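Local coordinates for quinone oxidoreductase (Coxiella burnetii, PDB 3TQH), which binds NADPH and probably uses it to reduce quinones, as a member of the medium-chain dehydrogenase/reductase superfamily, at residues 39-44 / 126-131; 118-123 / 274-279; 169-174 / 285-290. All coordinates share one frame; numbering follows the deposited sequence.

Contact 1: 39-44 / 126-131. With SO4 (sulfate ion), chain D.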
loop_
_atom_site.group_PDB
_atom_site.type_symbol
_atom_site.label_atom_id
_atom_site.label_comp_id
_atom_site.label_asym_id
_atom_site.label_seq_id
_atom_site.Cartn_x
_atom_site.Cartn_y
_atom_site.Cartn_z
ATOM N N LYS A 39 -10.159 15.132 11.580
ATOM C CA LYS A 39 -10.933 15.538 10.406
ATOM C C LYS A 39 -10.145 15.127 9.159
ATOM O O LYS A 39 -9.046 15.637 8.928
ATOM C CB LYS A 39 -11.173 17.049 10.415
ATOM C CG LYS A 39 -11.951 17.578 9.209
ATOM C CD LYS A 39 -11.806 19.097 9.040
ATOM C CE LYS A 39 -12.713 19.874 9.968
ATOM N NZ LYS A 39 -12.874 21.297 9.529
ATOM N N VAL A 40 -10.702 14.213 8.364
ATOM C CA VAL A 40 -9.993 13.650 7.212
ATOM C C VAL A 40 -10.003 14.585 6.002
ATOM O O VAL A 40 -11.051 15.044 5.566
ATOM C CB VAL A 40 -10.577 12.273 6.795
ATOM C CG1 VAL A 40 -9.861 11.725 5.555
ATOM C CG2 VAL A 40 -10.468 11.280 7.946
ATOM N N HIS A 41 -8.818 14.849 5.462
ATOM C CA HIS A 41 -8.667 15.625 4.232
ATOM C C HIS A 41 -8.505 14.708 3.023
ATOM O O HIS A 41 -9.031 15.001 1.948
ATOM C CB HIS A 41 -7.486 16.594 4.347
ATOM C CG HIS A 41 -7.804 17.832 5.128
ATOM N ND1 HIS A 41 -7.769 19.092 4.572
ATOM C CD2 HIS A 41 -8.195 17.999 6.414
ATOM C CE1 HIS A 41 -8.107 19.985 5.488
ATOM N NE2 HIS A 41 -8.373 19.348 6.614
ATOM N N ALA A 42 -7.800 13.592 3.204
ATOM C CA ALA A 42 -7.571 12.643 2.119
ATOM C C ALA A 42 -7.429 11.210 2.640
ATOM O O ALA A 42 -6.993 10.991 3.775
ATOM C CB ALA A 42 -6.334 13.051 1.326
ATOM N N ALA A 43 -7.801 10.242 1.802
ATOM C CA ALA A 43 -7.700 8.819 2.138
ATOM C C ALA A 43 -7.462 7.996 0.870
ATOM O O ALA A 43 -8.224 8.100 -0.090
ATOM C CB ALA A 43 -8.967 8.351 2.830
ATOM N N SER A 44 -6.411 7.181 0.863
ATOM C CA SER A 44 -6.046 6.446 -0.341
ATOM C C SER A 44 -6.599 5.040 -0.331
ATOM O O SER A 44 -6.886 4.475 0.726
ATOM C CB SER A 44 -4.530 6.414 -0.531
ATOM O OG SER A 44 -3.879 5.675 0.484
ATOM N N LEU A 126 4.336 18.658 1.792
ATOM C CA LEU A 126 3.442 17.590 1.343
ATOM C C LEU A 126 2.000 18.080 1.252
ATOM O O LEU A 126 1.501 18.706 2.183
ATOM C CB LEU A 126 3.479 16.400 2.317
ATOM C CG LEU A 126 4.662 15.429 2.305
ATOM C CD1 LEU A 126 4.496 14.385 3.415
ATOM C CD2 LEU A 126 4.779 14.747 0.956
ATOM N N SER A 127 1.323 17.785 0.145
ATOM C CA SER A 127 -0.119 17.990 0.083
ATOM C C SER A 127 -0.795 16.890 0.900
ATOM O O SER A 127 -0.190 15.854 1.175
ATOM C CB SER A 127 -0.620 17.957 -1.359
ATOM O OG SER A 127 -0.679 16.630 -1.852
ATOM N N PHE A 128 -2.041 17.124 1.292
ATOM C CA PHE A 128 -2.829 16.117 1.997
ATOM C C PHE A 128 -3.045 14.857 1.145
ATOM O O PHE A 128 -2.957 13.741 1.653
ATOM C CB PHE A 128 -4.178 16.699 2.443
ATOM C CG PHE A 128 -4.083 17.600 3.646
ATOM C CD1 PHE A 128 -4.132 18.979 3.508
ATOM C CD2 PHE A 128 -3.939 17.064 4.921
ATOM C CE1 PHE A 128 -4.049 19.810 4.613
ATOM C CE2 PHE A 128 -3.856 17.889 6.035
ATOM C CZ PHE A 128 -3.912 19.266 5.880
ATOM N N LEU A 129 -3.320 15.045 -0.145
ATOM C CA LEU A 129 -3.471 13.931 -1.083
ATOM C C LEU A 129 -2.202 13.077 -1.170
ATOM O O LEU A 129 -2.275 11.842 -1.174
ATOM C CB LEU A 129 -3.844 14.446 -2.476
ATOM C CG LEU A 129 -5.229 15.082 -2.602
ATOM C CD1 LEU A 129 -5.333 15.877 -3.892
ATOM C CD2 LEU A 129 -6.320 14.021 -2.513
ATOM N N GLN A 130 -1.045 13.729 -1.250
ATOM C CA GLN A 130 0.227 13.008 -1.235
ATOM C C GLN A 130 0.431 12.265 0.088
ATOM O O GLN A 130 0.858 11.112 0.098
ATOM C CB GLN A 130 1.404 13.959 -1.483
ATOM C CG GLN A 130 1.546 14.413 -2.928
ATOM C CD GLN A 130 2.665 15.417 -3.115
ATOM O OE1 GLN A 130 2.862 16.310 -2.286
ATOM N NE2 GLN A 130 3.400 15.284 -4.214
ATOM N N ALA A 131 0.116 12.931 1.196
ATOM C CA ALA A 131 0.307 12.347 2.522
ATOM C C ALA A 131 -0.547 11.095 2.752
ATOM O O ALA A 131 -0.104 10.167 3.418
ATOM C CB ALA A 131 0.035 13.381 3.608
HETATM S S SO4 D . -4.198 19.498 -0.542
HETATM O O1 SO4 D . -5.461 19.851 0.102
HETATM O O2 SO4 D . -3.811 20.550 -1.486
HETATM O O3 SO4 D . -3.135 19.406 0.459
HETATM O O4 SO4 D . -4.356 18.221 -1.241
#
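His-41 and Phe-128 meet through matching first torsions. Each holds its CG anti to its own carbonyl carbon and beside the backbone N, with chi1 of -79° in His-41 and -76° in Phe-128. This brings the two rings face to face. Their centroids lie 4.2 Å apart and the planes are turned 22° against each other. The overlap is not central: His-41 ND1 sits over the Phe-128 face toward the rim. His-41 CB covers the same face at the inner end of the ring, 3.6 Å from Phe-128 CG, and makes a CH-pi contact. The Phe-128 face is thus shared between the imidazole, which stacks on it, and the CB methylene.

Ala-42 continues the packing along the backbone. Its methyl CB lies 3.5 Å from Phe-128 O and 4.0 Å from Leu-129 CD2. No hydrogen bond joins the two segments.

Polar bonds close the start of the helix. Ser-127 is the N-cap and forms a capping box with Gln-130. Gln-130 N donates to Ser-127 OG at 3.0 Å, and Ser-127 N donates almost straight to Gln-130 OE1 at 3.2 Å. Phe-128 N gives its hydrogen to sulfate O3 at 2.7 Å, and the same oxygen lies at the edge of the Phe-128 ring. The sulfate probably comes from the crystallisation liquor. The helix N-terminus would be expected to attract such an anion.

The contact lies in the GroES-like part of the fold, away from the NADPH site. His-41 and Ala-42 form a classic beta bulge opposite Ser-76 of strand 74-82. Ser-76 OG also bonds to Phe-128 O. Leu-129 reaches Val-317 and Lys-319 of strand 315-319, so the first turn of helix 128-133 packs against the mixed sheet at the bend in strand 36-44.

Contact 2: 118-123 / 274-279; sequences TIIQKL and ELHYLG
Apolar packing between two domains joins Ile-120 to Leu-275 and His-276. Strand 119-121 belongs to the mixed sheet of the GroES-like domain and pairs with strand 94-98. Helix 272-283 belongs to the nucleotide-binding domain. No hydrogen bond crosses between the two segments.

Ile-120 carries most of the contact. Its CG1 stands between the backbone N and the carbonyl carbon (chi1 64°), and the chain then extends toward the helix. CD1 ends against the helix backbone, with Ile-120 CD1 3.6 Å from His-276 N. Ile-120 CD1 is also 3.8 Å from Leu-275 CG. Leu-275 brings its CD2 branch to within 4.0 Å of Ile-120 CG1.

The His-276 imidazole turns one face to Ile-120. Ile-120 CD1 comes to 3.9 Å from His-276 ND1, and Ile-120 CG2 sits above the ring toward its rim. The two side chains run past each other in opposite directions.

A second point of contact lies one turn further along the helix. Leu-123 CD1 rests 3.7 Å from Gly-279 O. With no side chain at Gly-279, the leucine methyl meets the helix backbone itself.

Methyl groups meet mostly carbon and the helix backbone; the one polar side chain, His-276, lies at the exposed margin. Between these segments, close fit and exclusion of water, not directional bonds, probably provide the attraction.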
loop_
_atom_site.group_PDB
_atom_site.type_symbol
_atom_site.label_atom_id
_atom_site.label_comp_id
_atom_site.label_asym_id
_atom_site.label_seq_id
_atom_site.Cartn_x
_atom_site.Cartn_y
_atom_site.Cartn_z
ATOM N N THR A 118 0.375 5.527 15.481
ATOM C CA THR A 118 0.179 5.204 14.059
ATOM C C THR A 118 -0.016 6.445 13.168
ATOM O O THR A 118 -0.615 6.356 12.096
ATOM C CB THR A 118 -0.985 4.203 13.855
ATOM O OG1 THR A 118 -2.237 4.849 14.121
ATOM C CG2 THR A 118 -0.810 2.985 14.776
ATOM N N ILE A 119 0.507 7.589 13.609
ATOM C CA ILE A 119 0.527 8.803 12.786
ATOM C C ILE A 119 1.864 9.524 12.910
ATOM O O ILE A 119 2.641 9.242 13.815
ATOM C CB ILE A 119 -0.601 9.803 13.173
ATOM C CG1 ILE A 119 -0.419 10.324 14.604
ATOM C CG2 ILE A 119 -1.962 9.152 13.023
ATOM C CD1 ILE A 119 -1.017 11.700 14.826
ATOM N N ILE A 120 2.121 10.438 11.978
ATOM C CA ILE A 120 3.188 11.431 12.131
ATOM C C ILE A 120 2.672 12.814 11.713
ATOM O O ILE A 120 1.594 12.929 11.128
ATOM C CB ILE A 120 4.474 11.059 11.331
ATOM C CG1 ILE A 120 4.212 11.029 9.823
ATOM C CG2 ILE A 120 5.026 9.711 11.791
ATOM C CD1 ILE A 120 5.482 11.067 8.994
ATOM N N GLN A 121 3.437 13.856 12.029
ATOM C CA GLN A 121 3.139 15.207 11.550
ATOM C C GLN A 121 3.354 15.218 10.044
ATOM O O GLN A 121 4.399 14.774 9.574
ATOM C CB GLN A 121 4.072 16.242 12.192
ATOM C CG GLN A 121 3.992 16.349 13.715
ATOM C CD GLN A 121 2.667 16.916 14.202
ATOM O OE1 GLN A 121 2.210 17.962 13.731
ATOM N NE2 GLN A 121 2.044 16.228 15.151
ATOM N N LYS A 122 2.365 15.692 9.287
ATOM C CA LYS A 122 2.551 15.926 7.854
ATOM C C LYS A 122 3.544 17.071 7.664
ATOM O O LYS A 122 3.398 18.129 8.269
ATOM C CB LYS A 122 1.225 16.274 7.162
ATOM C CG LYS A 122 1.357 16.487 5.645
ATOM C CD LYS A 122 0.085 17.037 4.988
ATOM C CE LYS A 122 -0.112 18.538 5.202
ATOM N NZ LYS A 122 0.973 19.362 4.607
ATOM N N LEU A 123 4.552 16.854 6.828
ATOM C CA LEU A 123 5.468 17.927 6.444
ATOM C C LEU A 123 4.706 18.998 5.659
ATOM O O LEU A 123 3.766 18.683 4.933
ATOM C CB LEU A 123 6.630 17.364 5.615
ATOM C CG LEU A 123 7.663 16.573 6.425
ATOM C CD1 LEU A 123 8.587 15.794 5.512
ATOM C CD2 LEU A 123 8.462 17.512 7.334
ATOM N N GLU A 274 10.598 5.483 9.514
ATOM C CA GLU A 274 10.559 5.212 8.073
ATOM C C GLU A 274 9.585 6.120 7.323
ATOM O O GLU A 274 9.904 6.608 6.247
ATOM C CB GLU A 274 10.207 3.748 7.799
ATOM C CG GLU A 274 11.276 2.770 8.264
ATOM C CD GLU A 274 10.907 1.316 8.015
ATOM O OE1 GLU A 274 9.717 1.027 7.769
ATOM O OE2 GLU A 274 11.818 0.460 8.071
ATOM N N LEU A 275 8.402 6.340 7.887
ATOM C CA LEU A 275 7.412 7.209 7.266
ATOM C C LEU A 275 7.874 8.674 7.252
ATOM O O LEU A 275 7.658 9.376 6.270
ATOM C CB LEU A 275 6.053 7.066 7.959
ATOM C CG LEU A 275 4.856 7.725 7.257
ATOM C CD1 LEU A 275 4.693 7.225 5.831
ATOM C CD2 LEU A 275 3.588 7.492 8.058
ATOM N N HIS A 276 8.497 9.123 8.342
ATOM C CA HIS A 276 9.200 10.415 8.380
ATOM C C HIS A 276 10.164 10.517 7.199
ATOM O O HIS A 276 10.204 11.533 6.493
ATOM C CB HIS A 276 10.032 10.557 9.669
ATOM C CG HIS A 276 9.323 11.238 10.801
ATOM N ND1 HIS A 276 8.749 12.486 10.685
ATOM C CD2 HIS A 276 9.159 10.871 12.097
ATOM C CE1 HIS A 276 8.232 12.843 11.849
ATOM N NE2 HIS A 276 8.470 11.883 12.723
ATOM N N TYR A 277 10.938 9.449 7.010
ATOM C CA TYR A 277 11.942 9.364 5.949
ATOM C C TYR A 277 11.300 9.419 4.563
ATOM O O TYR A 277 11.699 10.228 3.727
ATOM C CB TYR A 277 12.776 8.084 6.121
ATOM C CG TYR A 277 13.728 7.793 4.988
ATOM C CD1 TYR A 277 14.896 8.532 4.827
ATOM C CD2 TYR A 277 13.470 6.769 4.087
ATOM C CE1 TYR A 277 15.777 8.267 3.792
ATOM C CE2 TYR A 277 14.351 6.494 3.044
ATOM C CZ TYR A 277 15.497 7.250 2.904
ATOM O OH TYR A 277 16.365 6.984 1.876
ATOM N N LEU A 278 10.295 8.574 4.335
ATOM C CA LEU A 278 9.593 8.541 3.053
ATOM C C LEU A 278 8.937 9.883 2.726
ATOM O O LEU A 278 9.001 10.346 1.587
ATOM C CB LEU A 278 8.544 7.428 3.038
ATOM C CG LEU A 278 9.093 6.001 3.087
ATOM C CD1 LEU A 278 7.949 5.005 3.194
ATOM C CD2 LEU A 278 9.959 5.707 1.872
ATOM N N GLY A 279 8.312 10.500 3.724
ATOM C CA GLY A 279 7.669 11.791 3.540
ATOM C C GLY A 279 8.646 12.910 3.217
ATOM O O GLY A 279 8.331 13.810 2.440
#

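Contact 3: 169-174 / 285-290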
loop_
_atom_site.group_PDB
_atom_site.type_symbol
_atom_site.label_atom_id
_atom_site.label_comp_id
_atom_site.label_asym_id
_atom_site.label_seq_id
_atom_site.Cartn_x
_atom_site.Cartn_y
_atom_site.Cartn_z
ATOM N N ALA A 169 8.764 1.216 -4.876
ATOM C CA ALA A 169 9.832 0.232 -4.692
ATOM C C ALA A 169 10.918 0.394 -5.744
ATOM O O ALA A 169 12.105 0.379 -5.430
ATOM C CB ALA A 169 9.264 -1.188 -4.733
ATOM N N ILE A 170 10.504 0.557 -6.994
ATOM C CA ILE A 170 11.443 0.822 -8.081
ATOM C C ILE A 170 12.315 2.040 -7.802
ATOM O O ILE A 170 13.527 2.002 -8.003
ATOM C CB ILE A 170 10.714 1.047 -9.421
ATOM C CG1 ILE A 170 10.145 -0.281 -9.934
ATOM C CG2 ILE A 170 11.675 1.683 -10.448
ATOM C CD1 ILE A 170 9.270 -0.138 -11.161
ATOM N N GLN A 171 11.700 3.121 -7.346
ATOM C CA GLN A 171 12.449 4.348 -7.080
ATOM C C GLN A 171 13.380 4.145 -5.897
ATOM O O GLN A 171 14.542 4.541 -5.945
ATOM C CB GLN A 171 11.513 5.506 -6.792
ATOM C CG GLN A 171 10.670 5.904 -7.954
ATOM C CD GLN A 171 9.659 6.948 -7.566
ATOM O OE1 GLN A 171 9.990 8.125 -7.488
ATOM N NE2 GLN A 171 8.420 6.525 -7.310
ATOM N N LEU A 172 12.859 3.527 -4.840
ATOM C CA LEU A 172 13.655 3.235 -3.657
ATOM C C LEU A 172 14.805 2.278 -3.963
ATOM O O LEU A 172 15.910 2.470 -3.459
ATOM C CB LEU A 172 12.777 2.695 -2.525
ATOM C CG LEU A 172 11.856 3.743 -1.881
ATOM C CD1 LEU A 172 10.838 3.088 -0.940
ATOM C CD2 LEU A 172 12.661 4.820 -1.157
ATOM N N ALA A 173 14.559 1.276 -4.803
ATOM C CA ALA A 173 15.606 0.322 -5.200
ATOM C C ALA A 173 16.708 0.986 -6.027
ATOM O O ALA A 173 17.877 0.649 -5.883
ATOM C CB ALA A 173 15.004 -0.835 -5.976
ATOM N N LYS A 174 16.323 1.920 -6.896
ATOM C CA LYS A 174 17.270 2.684 -7.700
ATOM C C LYS A 174 18.151 3.548 -6.803
ATOM O O LYS A 174 19.371 3.623 -7.003
ATOM C CB LYS A 174 16.520 3.558 -8.713
ATOM C CG LYS A 174 17.407 4.428 -9.612
ATOM C CD LYS A 174 18.057 3.624 -10.728
ATOM C CE LYS A 174 18.975 4.506 -11.569
ATOM N NZ LYS A 174 19.744 3.726 -12.585
ATOM N N ASP A 285 11.222 16.318 -3.531
ATOM C CA ASP A 285 11.151 15.837 -4.921
ATOM C C ASP A 285 12.196 14.746 -5.228
ATOM O O ASP A 285 12.723 14.673 -6.341
ATOM C CB ASP A 285 11.260 17.011 -5.921
ATOM C CG ASP A 285 10.002 17.905 -5.949
ATOM O OD1 ASP A 285 8.969 17.553 -5.338
ATOM O OD2 ASP A 285 10.045 18.973 -6.602
ATOM N N LYS A 286 12.483 13.902 -4.238
ATOM C CA LYS A 286 13.430 12.789 -4.393
ATOM C C LYS A 286 12.716 11.448 -4.546
ATOM O O LYS A 286 13.337 10.437 -4.872
ATOM C CB LYS A 286 14.388 12.730 -3.198
ATOM C CG LYS A 286 15.320 13.941 -3.086
ATOM C CD LYS A 286 16.329 13.797 -1.942
ATOM C CE LYS A 286 17.526 12.915 -2.327
ATOM N NZ LYS A 286 18.581 13.645 -3.111
ATOM N N LEU A 287 11.412 11.446 -4.287
ATOM C CA LEU A 287 10.566 10.276 -4.478
ATOM C C LEU A 287 9.210 10.778 -4.970
ATOM O O LEU A 287 8.612 11.657 -4.351
ATOM C CB LEU A 287 10.429 9.501 -3.163
ATOM C CG LEU A 287 9.549 8.243 -3.121
ATOM C CD1 LEU A 287 10.036 7.165 -4.091
ATOM C CD2 LEU A 287 9.490 7.696 -1.686
ATOM N N ARG A 288 8.739 10.240 -6.089
ATOM C CA ARG A 288 7.456 10.651 -6.655
ATOM C C ARG A 288 6.364 9.699 -6.223
ATOM O O ARG A 288 6.529 8.483 -6.334
ATOM C CB ARG A 288 7.501 10.650 -8.178
ATOM C CG ARG A 288 6.227 11.197 -8.791
ATOM C CD ARG A 288 6.041 10.818 -10.242
ATOM N NE ARG A 288 4.698 11.176 -10.686
ATOM C CZ ARG A 288 4.269 12.420 -10.900
ATOM N NH1 ARG A 288 5.075 13.464 -10.729
ATOM N NH2 ARG A 288 3.017 12.624 -11.296
ATOM N N ILE A 289 5.257 10.259 -5.736
ATOM C CA ILE A 289 4.025 9.508 -5.536
ATOM C C ILE A 289 3.109 9.827 -6.708
ATOM O O ILE A 289 2.624 10.954 -6.843
ATOM C CB ILE A 289 3.295 9.876 -4.229
ATOM C CG1 ILE A 289 4.261 9.891 -3.050
ATOM C CG2 ILE A 289 2.167 8.880 -3.969
ATOM C CD1 ILE A 289 3.586 10.109 -1.725
ATOM N N GLU A 290 2.902 8.834 -7.562
ATOM C CA GLU A 290 2.030 8.954 -8.714
ATOM C C GLU A 290 0.591 8.758 -8.272
ATOM O O GLU A 290 0.193 7.659 -7.903
ATOM C CB GLU A 290 2.406 7.903 -9.765
ATOM C CG GLU A 290 1.481 7.834 -10.975
ATOM C CD GLU A 290 1.465 9.111 -11.790
ATOM O OE1 GLU A 290 2.470 9.854 -11.767
ATOM O OE2 GLU A 290 0.442 9.363 -12.464
#
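A side-chain amide pairs with a backbone peptide like a strand neighbour: Gln-171, on helix 164-175, makes two hydrogen bonds to Arg-288. Arg-288 N donates to Gln-171 OE1 at 2.8 Å, from a position tilted 16° out of the amide carbonyl plane. Gln-171 NE2 returns a bond to Arg-288 O at 2.9 Å. NE2 lies in the plane of the Arg-288 carbonyl, on a lone pair of Arg-288 O. Both bonds are nearly straight.

The Gln-171 chain is extended beyond CG (chi2 174°), which carries its amide across to the loop. The two bonds fix the rotation of that amide. NE2 has a further acceptor in His-167 O, within the same helix.

Leu-287 crosses the glutamine chain obliquely. Its CD1 branch lies 3.5 Å from both Gln-171 CB and Gln-171 CD. The other branch, Leu-287 CD2, meets Leu-172 CD2 at 4.3 Å. Leu-172 and Leu-287 both also touch Leu-281 of helix 272-283.

The Arg-288 side chain leads away from the helix. It grips Glu-290 side-on, with NE and NH2 both on OE1, in a salt bridge whose Arg-288 NE to Glu-290 OE1 distance is 2.8 Å.

The buried glutamine amide thus has both its polar atoms satisfied. It ties the loop backbone at Arg-288 to helix 164-175, whose first residues Gly-164 and Val-165 bind NADPH. The arginine charge is probably offset by Glu-290.

How the contacts relate
Contact 1 is partly buried, whereas contacts 2 and 3 are largely buried. Contacts 1 and 2 both reach the mixed sheet. They meet at Lys-122, which packs on Phe-128 and Ala-131 and makes a cation-pi contact with Phe-128. Helix 272-283 takes part in contact 2, and the loop that follows it forms one side of contact 3. Leu-278 of that helix bridges them by touching Leu-172 and Leu-287. Contact 1 reaches contact 3 where Gln-130 O packs on Ile-289 CD1. The chemistry differs: aromatic stacking in contact 1, mainly aliphatic packing with one imidazole face in contact 2, and paired amide hydrogen bonds in contact 3.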